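Local structure of putative oxidoreductase yhhX (Escherichia coli K-12, 3F4L) at residues A171-G176 with R331-A336; T209-L214 with K220-T225. The protein probably acts as an NADP-dependent oxidoreductase of the Gfo/Idh/MocA family, perhaps a scyllo-inositol dehydrogenase. All coordinates share one frame; numbering follows the deposited sequence.

Contact 1: A171-G176 with R331-A336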
ATOM      1  N   ALA A 171      -3.833  15.912   8.637  1.00 15.22           N
ATOM      2  CA  ALA A 171      -4.525  14.634   8.692  1.00 15.77           C
ATOM      3  C   ALA A 171      -3.782  13.561   9.485  1.00 14.10           C
ATOM      4  O   ALA A 171      -4.415  12.708  10.114  1.00 14.53           O
ATOM      5  CB  ALA A 171      -4.793  14.132   7.264  1.00 12.82           C
ATOM      6  N   PHE A 172      -2.451  13.593   9.444  1.00 12.41           N
ATOM      7  CA  PHE A 172      -1.651  12.611  10.167  1.00 14.04           C
ATOM      8  C   PHE A 172      -1.912  12.689  11.670  1.00 15.60           C
ATOM      9  O   PHE A 172      -2.191  11.674  12.312  1.00 14.65           O
ATOM     10  CB  PHE A 172      -0.162  12.805   9.863  1.00 15.36           C
ATOM     11  CG  PHE A 172       0.705  11.664  10.333  1.00 18.29           C
ATOM     12  CD1 PHE A 172       0.247  10.355  10.257  1.00 18.88           C
ATOM     13  CD2 PHE A 172       1.986  11.897  10.817  1.00 18.89           C
ATOM     14  CE1 PHE A 172       1.055   9.290  10.656  1.00 20.34           C
ATOM     15  CE2 PHE A 172       2.802  10.838  11.216  1.00 19.24           C
ATOM     16  CZ  PHE A 172       2.337   9.538  11.135  1.00 18.10           C
ATOM     17  N   TYR A 173      -1.852  13.891  12.236  1.00 18.35           N
ATOM     18  CA  TYR A 173      -2.137  14.048  13.659  1.00 20.85           C
ATOM     19  C   TYR A 173      -3.630  13.829  13.882  1.00 21.82           C
ATOM     20  O   TYR A 173      -4.039  13.159  14.829  1.00 24.33           O
ATOM     21  CB  TYR A 173      -1.765  15.453  14.148  1.00 21.98           C
ATOM     22  CG  TYR A 173      -0.377  15.575  14.752  1.00 23.22           C
ATOM     23  CD1 TYR A 173       0.769  15.626  13.947  1.00 24.12           C
ATOM     24  CD2 TYR A 173      -0.211  15.624  16.133  1.00 25.24           C
ATOM     25  CE1 TYR A 173       2.047  15.721  14.520  1.00 25.76           C
ATOM     26  CE2 TYR A 173       1.048  15.716  16.713  1.00 24.96           C
ATOM     27  CZ  TYR A 173       2.169  15.761  15.911  1.00 25.55           C
ATOM     28  OH  TYR A 173       3.399  15.825  16.513  1.00 26.42           O
ATOM     29  N   GLY A 174      -4.435  14.388  12.986  1.00 22.61           N
ATOM     30  CA  GLY A 174      -5.883  14.291  13.101  1.00 22.84           C
ATOM     31  C   GLY A 174      -6.505  12.907  13.040  1.00 23.51           C
ATOM     32  O   GLY A 174      -7.283  12.537  13.919  1.00 25.31           O
ATOM     33  N   LEU A 175      -6.167  12.136  12.016  1.00 22.00           N
ATOM     34  CA  LEU A 175      -6.730  10.797  11.862  1.00 19.88           C
ATOM     35  C   LEU A 175      -5.752   9.678  12.171  1.00 18.60           C
ATOM     36  O   LEU A 175      -6.146   8.595  12.629  1.00 14.97           O
ATOM     37  CB  LEU A 175      -7.266  10.609  10.441  1.00 22.37           C
ATOM     38  CG  LEU A 175      -8.649  11.200  10.180  1.00 25.13           C
ATOM     39  CD1 LEU A 175      -9.661  10.535  11.101  1.00 25.21           C
ATOM     40  CD2 LEU A 175      -8.623  12.696  10.417  1.00 26.78           C
ATOM     41  N   GLY A 176      -4.481   9.931  11.901  1.00 15.54           N
ATOM     42  CA  GLY A 176      -3.467   8.928  12.154  1.00 18.06           C
ATOM     43  C   GLY A 176      -3.417   8.518  13.609  1.00 17.26           C
ATOM     44  O   GLY A 176      -3.110   7.365  13.927  1.00 21.17           O
ATOM     45  N   ARG A 331       7.920  12.401  15.152  1.00 24.80           N
ATOM     46  CA  ARG A 331       9.039  12.084  14.280  1.00 24.81           C
ATOM     47  C   ARG A 331       8.678  12.037  12.797  1.00 24.70           C
ATOM     48  O   ARG A 331       9.557  11.919  11.945  1.00 22.85           O
ATOM     49  CB  ARG A 331       9.692  10.772  14.724  1.00 25.80           C
ATOM     50  CG  ARG A 331      10.266  10.850  16.147  1.00 27.52           C
ATOM     51  CD  ARG A 331      11.265   9.730  16.414  1.00 27.41           C
ATOM     52  NE  ARG A 331      12.401   9.825  15.507  1.00 27.04           N
ATOM     53  CZ  ARG A 331      13.382   8.932  15.433  1.00 29.88           C
ATOM     54  NH1 ARG A 331      13.370   7.862  16.217  1.00 30.32           N
ATOM     55  NH2 ARG A 331      14.380   9.113  14.573  1.00 29.18           N
ATOM     56  N   GLY A 332       7.393  12.148  12.487  1.00 24.93           N
ATOM     57  CA  GLY A 332       6.987  12.141  11.096  1.00 24.93           C
ATOM     58  C   GLY A 332       7.379  13.467  10.463  1.00 24.80           C
ATOM     59  O   GLY A 332       7.516  13.573   9.246  1.00 22.11           O
ATOM     60  N   PHE A 333       7.567  14.480  11.301  1.00 25.19           N
ATOM     61  CA  PHE A 333       7.940  15.809  10.829  1.00 26.80           C
ATOM     62  C   PHE A 333       9.382  16.145  11.226  1.00 28.97           C
ATOM     63  O   PHE A 333       9.803  17.300  11.195  1.00 27.59           O
ATOM     64  CB  PHE A 333       6.949  16.840  11.388  1.00 24.84           C
ATOM     65  CG  PHE A 333       5.538  16.617  10.922  1.00 23.23           C
ATOM     66  CD1 PHE A 333       5.146  16.989   9.641  1.00 21.42           C
ATOM     67  CD2 PHE A 333       4.622  15.958  11.733  1.00 21.97           C
ATOM     68  CE1 PHE A 333       3.866  16.703   9.176  1.00 20.50           C
ATOM     69  CE2 PHE A 333       3.341  15.667  11.273  1.00 20.34           C
ATOM     70  CZ  PHE A 333       2.964  16.041   9.991  1.00 22.20           C
ATOM     71  N   GLU A 334      10.131  15.109  11.583  1.00 30.06           N
ATOM     72  CA  GLU A 334      11.525  15.250  11.985  1.00 33.83           C
ATOM     73  C   GLU A 334      12.352  15.689  10.780  1.00 33.83           C
ATOM     74  O   GLU A 334      13.238  16.536  10.894  1.00 34.02           O
ATOM     75  CB  GLU A 334      12.034  13.913  12.517  1.00 35.62           C
ATOM     76  CG  GLU A 334      13.349  13.977  13.250  1.00 40.29           C
ATOM     77  CD  GLU A 334      13.696  12.651  13.888  1.00 42.41           C
ATOM     78  OE1 GLU A 334      13.979  11.689  13.144  1.00 45.34           O
ATOM     79  OE2 GLU A 334      13.671  12.572  15.132  1.00 42.90           O
ATOM     80  N   GLN A 335      12.058  15.102   9.624  1.00 33.07           N
ATOM     81  CA  GLN A 335      12.748  15.448   8.388  1.00 32.91           C
ATOM     82  C   GLN A 335      11.734  15.480   7.248  1.00 31.17           C
ATOM     83  O   GLN A 335      10.584  15.067   7.423  1.00 29.08           O
ATOM     84  CB  GLN A 335      13.882  14.450   8.104  1.00 34.70           C
ATOM     85  CG  GLN A 335      13.477  12.998   8.046  1.00 39.89           C
ATOM     86  CD  GLN A 335      14.672  12.056   8.136  1.00 42.12           C
ATOM     87  OE1 GLN A 335      15.664  12.217   7.416  1.00 42.40           O
ATOM     88  NE2 GLN A 335      14.578  11.061   9.019  1.00 41.18           N
ATOM     89  N   ALA A 336      12.143  15.992   6.093  1.00 30.15           N
ATOM     90  CA  ALA A 336      11.243  16.075   4.948  1.00 29.69           C
ATOM     91  C   ALA A 336      10.762  14.693   4.512  1.00 28.58           C
ATOM     92  O   ALA A 336      11.495  13.706   4.626  1.00 28.17           O
ATOM     93  CB  ALA A 336      11.944  16.776   3.777  1.00 29.97           C
TER
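Phe333 brings the CE2 corner of its ring against two aromatic residues at the start of helix 171-187, Phe172 and Tyr173. The contact joins that helix to the turn after helix 319-331 within the C-terminal alpha/beta domain of this Gfo/Idh/MocA-family protein. Tyr173 CE1 lies 3.5 Å from Phe333 CE2, and CD1 of the same tyrosine is 3.7 Å from that atom. Both Phe333 CE2 and CD2 sit at the edge of the tyrosine ring, near its plane. With centroids 5.9 Å apart and planes at 28°, the two rings touch along their margins with no overlap of faces, so this is not a stack. Phe172 stands farther off, its CD2 4.0 Å from Phe333 CE2, which lies near the plane of the Phe172 ring at its edge, as the two side chains run past each other in opposite directions. Its CE2 is also 4.4 Å from Gly332 CA, where a beta carbon would collide with the ring; glycine thus lets the turn come close.

In the next shell, a type I turn from Arg331 to Glu334 places Phe333. With CG beside the backbone N (chi1 -62°), its ring reaches back to the helix and also touches Ile197 and Pro167. The Phe172 ring packs on Tyr195 and Leu329, while its backbone N bonds to Asp207 OD2. Farther out, a salt bridge ties the two ends of the turn, with Arg331 NH1 additionally bonded to Thr342 O. Arg331 NH2 gives its hydrogen to the syn lone pair of Glu334 OE1 at 3.0 Å, practically in the guanidinium plane.

Contact 2: T209-L214 with K220-T225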
ATOM      1  N   THR A 209      -2.864  13.933   3.312  1.00 20.28           N
ATOM      2  CA  THR A 209      -2.569  12.619   2.766  1.00 19.41           C
ATOM      3  C   THR A 209      -1.377  12.029   3.507  1.00 18.99           C
ATOM      4  O   THR A 209      -0.375  12.714   3.708  1.00 18.68           O
ATOM      5  CB  THR A 209      -2.183  12.745   1.284  1.00 21.29           C
ATOM      6  OG1 THR A 209      -3.166  13.537   0.609  1.00 18.35           O
ATOM      7  CG2 THR A 209      -2.077  11.370   0.628  1.00 19.62           C
ATOM      8  N   PHE A 210      -1.484  10.772   3.922  1.00 15.14           N
ATOM      9  CA  PHE A 210      -0.374  10.142   4.606  1.00 15.92           C
ATOM     10  C   PHE A 210      -0.421   8.633   4.561  1.00 15.02           C
ATOM     11  O   PHE A 210      -1.475   8.030   4.366  1.00 14.89           O
ATOM     12  CB  PHE A 210      -0.294  10.598   6.073  1.00 15.86           C
ATOM     13  CG  PHE A 210      -1.367  10.026   6.962  1.00 14.18           C
ATOM     14  CD1 PHE A 210      -2.505  10.763   7.269  1.00 15.36           C
ATOM     15  CD2 PHE A 210      -1.236   8.752   7.500  1.00 17.78           C
ATOM     16  CE1 PHE A 210      -3.493  10.239   8.097  1.00 16.80           C
ATOM     17  CE2 PHE A 210      -2.223   8.217   8.329  1.00 15.97           C
ATOM     18  CZ  PHE A 210      -3.350   8.959   8.629  1.00 17.75           C
ATOM     19  N   GLU A 211       0.752   8.037   4.725  1.00 15.95           N
ATOM     20  CA  GLU A 211       0.891   6.595   4.787  1.00 16.10           C
ATOM     21  C   GLU A 211       2.048   6.339   5.736  1.00 17.52           C
ATOM     22  O   GLU A 211       3.172   6.778   5.493  1.00 18.19           O
ATOM     23  CB  GLU A 211       1.214   5.978   3.425  1.00 21.00           C
ATOM     24  CG  GLU A 211       1.320   4.450   3.509  1.00 21.46           C
ATOM     25  CD  GLU A 211       1.635   3.783   2.183  1.00 29.30           C
ATOM     26  OE1 GLU A 211       1.137   4.254   1.134  1.00 31.17           O
ATOM     27  OE2 GLU A 211       2.368   2.766   2.194  1.00 30.68           O
ATOM     28  N   ALA A 212       1.759   5.665   6.839  1.00 17.08           N
ATOM     29  CA  ALA A 212       2.781   5.337   7.811  1.00 17.96           C
ATOM     30  C   ALA A 212       2.923   3.829   7.784  1.00 18.08           C
ATOM     31  O   ALA A 212       1.931   3.104   7.766  1.00 18.70           O
ATOM     32  CB  ALA A 212       2.374   5.808   9.200  1.00 15.39           C
ATOM     33  N   GLN A 213       4.163   3.364   7.754  1.00 17.56           N
ATOM     34  CA  GLN A 213       4.445   1.939   7.729  1.00 17.70           C
ATOM     35  C   GLN A 213       5.208   1.591   8.991  1.00 16.25           C
ATOM     36  O   GLN A 213       6.315   2.087   9.216  1.00 18.29           O
ATOM     37  CB  GLN A 213       5.269   1.586   6.494  1.00 19.71           C
ATOM     38  CG  GLN A 213       4.562   1.956   5.196  1.00 24.31           C
ATOM     39  CD  GLN A 213       5.256   1.424   3.958  1.00 28.01           C
ATOM     40  OE1 GLN A 213       4.724   1.528   2.852  1.00 28.92           O
ATOM     41  NE2 GLN A 213       6.444   0.853   4.132  1.00 25.64           N
ATOM     42  N   LEU A 214       4.599   0.758   9.824  1.00 14.66           N
ATOM     43  CA  LEU A 214       5.212   0.350  11.078  1.00 15.22           C
ATOM     44  C   LEU A 214       5.753  -1.060  10.935  1.00 15.22           C
ATOM     45  O   LEU A 214       5.013  -1.984  10.594  1.00 17.21           O
ATOM     46  CB  LEU A 214       4.184   0.408  12.211  1.00 14.06           C
ATOM     47  CG  LEU A 214       3.719   1.801  12.663  1.00 17.34           C
ATOM     48  CD1 LEU A 214       3.029   2.530  11.518  1.00 18.87           C
ATOM     49  CD2 LEU A 214       2.765   1.656  13.847  1.00 15.04           C
ATOM     50  N   LYS A 220       4.803  -5.984   8.595  1.00 17.81           N
ATOM     51  CA  LYS A 220       4.621  -4.584   8.227  1.00 19.04           C
ATOM     52  C   LYS A 220       3.140  -4.207   8.298  1.00 19.06           C
ATOM     53  O   LYS A 220       2.286  -4.869   7.695  1.00 18.11           O
ATOM     54  CB  LYS A 220       5.160  -4.287   6.814  1.00 19.09           C
ATOM     55  CG  LYS A 220       5.094  -2.791   6.449  1.00 19.53           C
ATOM     56  CD  LYS A 220       5.662  -2.450   5.073  1.00 20.31           C
ATOM     57  CE  LYS A 220       4.735  -2.846   3.942  1.00 21.60           C
ATOM     58  NZ  LYS A 220       5.327  -2.499   2.609  1.00 25.18           N
ATOM     59  N   ALA A 221       2.850  -3.157   9.062  1.00 18.49           N
ATOM     60  CA  ALA A 221       1.496  -2.653   9.225  1.00 18.66           C
ATOM     61  C   ALA A 221       1.437  -1.278   8.569  1.00 19.37           C
ATOM     62  O   ALA A 221       2.196  -0.367   8.921  1.00 18.93           O
ATOM     63  CB  ALA A 221       1.143  -2.539  10.701  1.00 17.95           C
ATOM     64  N   ILE A 222       0.522  -1.136   7.622  1.00 19.68           N
ATOM     65  CA  ILE A 222       0.347   0.103   6.879  1.00 18.01           C
ATOM     66  C   ILE A 222      -0.913   0.864   7.294  1.00 18.46           C
ATOM     67  O   ILE A 222      -2.001   0.296   7.372  1.00 17.51           O
ATOM     68  CB  ILE A 222       0.285  -0.208   5.373  1.00 18.55           C
ATOM     69  CG1 ILE A 222       1.650  -0.738   4.910  1.00 20.29           C
ATOM     70  CG2 ILE A 222      -0.118   1.030   4.592  1.00 18.87           C
ATOM     71  CD1 ILE A 222       1.676  -1.210   3.459  1.00 22.42           C
ATOM     72  N   VAL A 223      -0.754   2.150   7.577  1.00 17.42           N
ATOM     73  CA  VAL A 223      -1.886   2.992   7.945  1.00 20.76           C
ATOM     74  C   VAL A 223      -1.868   4.165   6.978  1.00 21.67           C
ATOM     75  O   VAL A 223      -0.858   4.856   6.854  1.00 19.44           O
ATOM     76  CB  VAL A 223      -1.755   3.543   9.370  1.00 21.88           C
ATOM     77  CG1 VAL A 223      -2.840   4.539   9.617  1.00 24.31           C
ATOM     78  CG2 VAL A 223      -1.824   2.406  10.389  1.00 25.80           C
ATOM     79  N   LYS A 224      -2.975   4.403   6.289  1.00 21.72           N
ATOM     80  CA  LYS A 224      -2.985   5.503   5.349  1.00 21.65           C
ATOM     81  C   LYS A 224      -4.347   6.122   5.119  1.00 20.91           C
ATOM     82  O   LYS A 224      -5.384   5.476   5.286  1.00 19.75           O
ATOM     83  CB  LYS A 224      -2.383   5.051   4.017  1.00 23.10           C
ATOM     84  CG  LYS A 224      -3.065   3.843   3.406  1.00 26.67           C
ATOM     85  CD  LYS A 224      -2.265   3.268   2.240  1.00 27.61           C
ATOM     86  CE  LYS A 224      -2.220   4.220   1.055  1.00 28.96           C
ATOM     87  NZ  LYS A 224      -1.414   3.656  -0.066  1.00 31.09           N
ATOM     88  N   THR A 225      -4.325   7.401   4.762  1.00 21.85           N
ATOM     89  CA  THR A 225      -5.547   8.135   4.470  1.00 22.37           C
ATOM     90  C   THR A 225      -5.273   9.151   3.379  1.00 20.89           C
ATOM     91  O   THR A 225      -4.155   9.635   3.214  1.00 18.96           O
ATOM     92  CB  THR A 225      -6.123   8.908   5.689  1.00 24.23           C
ATOM     93  OG1 THR A 225      -5.580  10.232   5.722  1.00 33.29           O
ATOM     94  CG2 THR A 225      -5.835   8.193   6.979  1.00 24.83           C
TER
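Phe210 and Thr225 pair at the open end of an antiparallel beta hairpin, strands 209-216 and 219-225, in the large mixed sheet of the C-terminal domain. The segment axes run 4.6 Å apart at 171°, and three hydrogen-bonded pairs, Phe210-Thr225, Ala212-Val223 and Leu214-Ala221, contribute two backbone bonds each.

These pairs also form the tight, apolar face, which packs under helix 171-187. The Phe210 ring, turned by chi1 73° between its backbone N and carbonyl carbon, folds back over the neighbouring strand: Thr225 N lies over the centre of one ring face, 4.1 Å from its plane. Val223 CG1 meets the ring edge at Phe210 CE2, 3.9 Å away. Thr225 OG1 is buried here without a polar partner, 3.2 Å from Phe210 CE1.

The face of Glu211, Gln213, Ile222 and Lys224 is largely polar, with Ile222 among the charged and amide chains; it does not face solvent, and its long chains continue to the second subunit. Glu211, fully extended, lies alongside Lys224, its CG 3.9 Å from Ile222 CG2. Its OE1 makes salt bridges to Lys224 and to Lys220 of the second subunit, while Lys220 of this chain pairs with Asp196, and Lys224 with Glu148, of that subunit. Glu211, shared by the two lysines, probably favours their charged state. An alanine at Glu211 would strip the carboxylate from both lysines and is likely to weaken the charge pairing across the subunit interface. Lys224 NZ approaches Glu211 OE1 from above the carboxylate plane, 51° out of it, at 2.9 Å.

How the contacts relate
Contact 2 is nested in the chain loop that contact 1 closes, and their centres lie 11 Å apart. Helix 171-187 joins them: its first turn meets the 331-336 segment on one flank and the apolar face of the hairpin on another. Phe172 is the bridging ring, with CD1 3.5 Å from Phe210 CD2 and the two planes inclined at about 55°; Phe172 CE1 also reaches Ala212 CB at 4.0 Å. Ala171 O, 3.3 Å from Phe210 CE1, and Gly176 CA, 3.5 Å from Phe210 CZ, approach one side of the Phe210 ring, opposite Thr225 N. Thus contact 1 carries the packing on to the loop before strand 339-342, whereas the hairpin's charged face meets the second subunit.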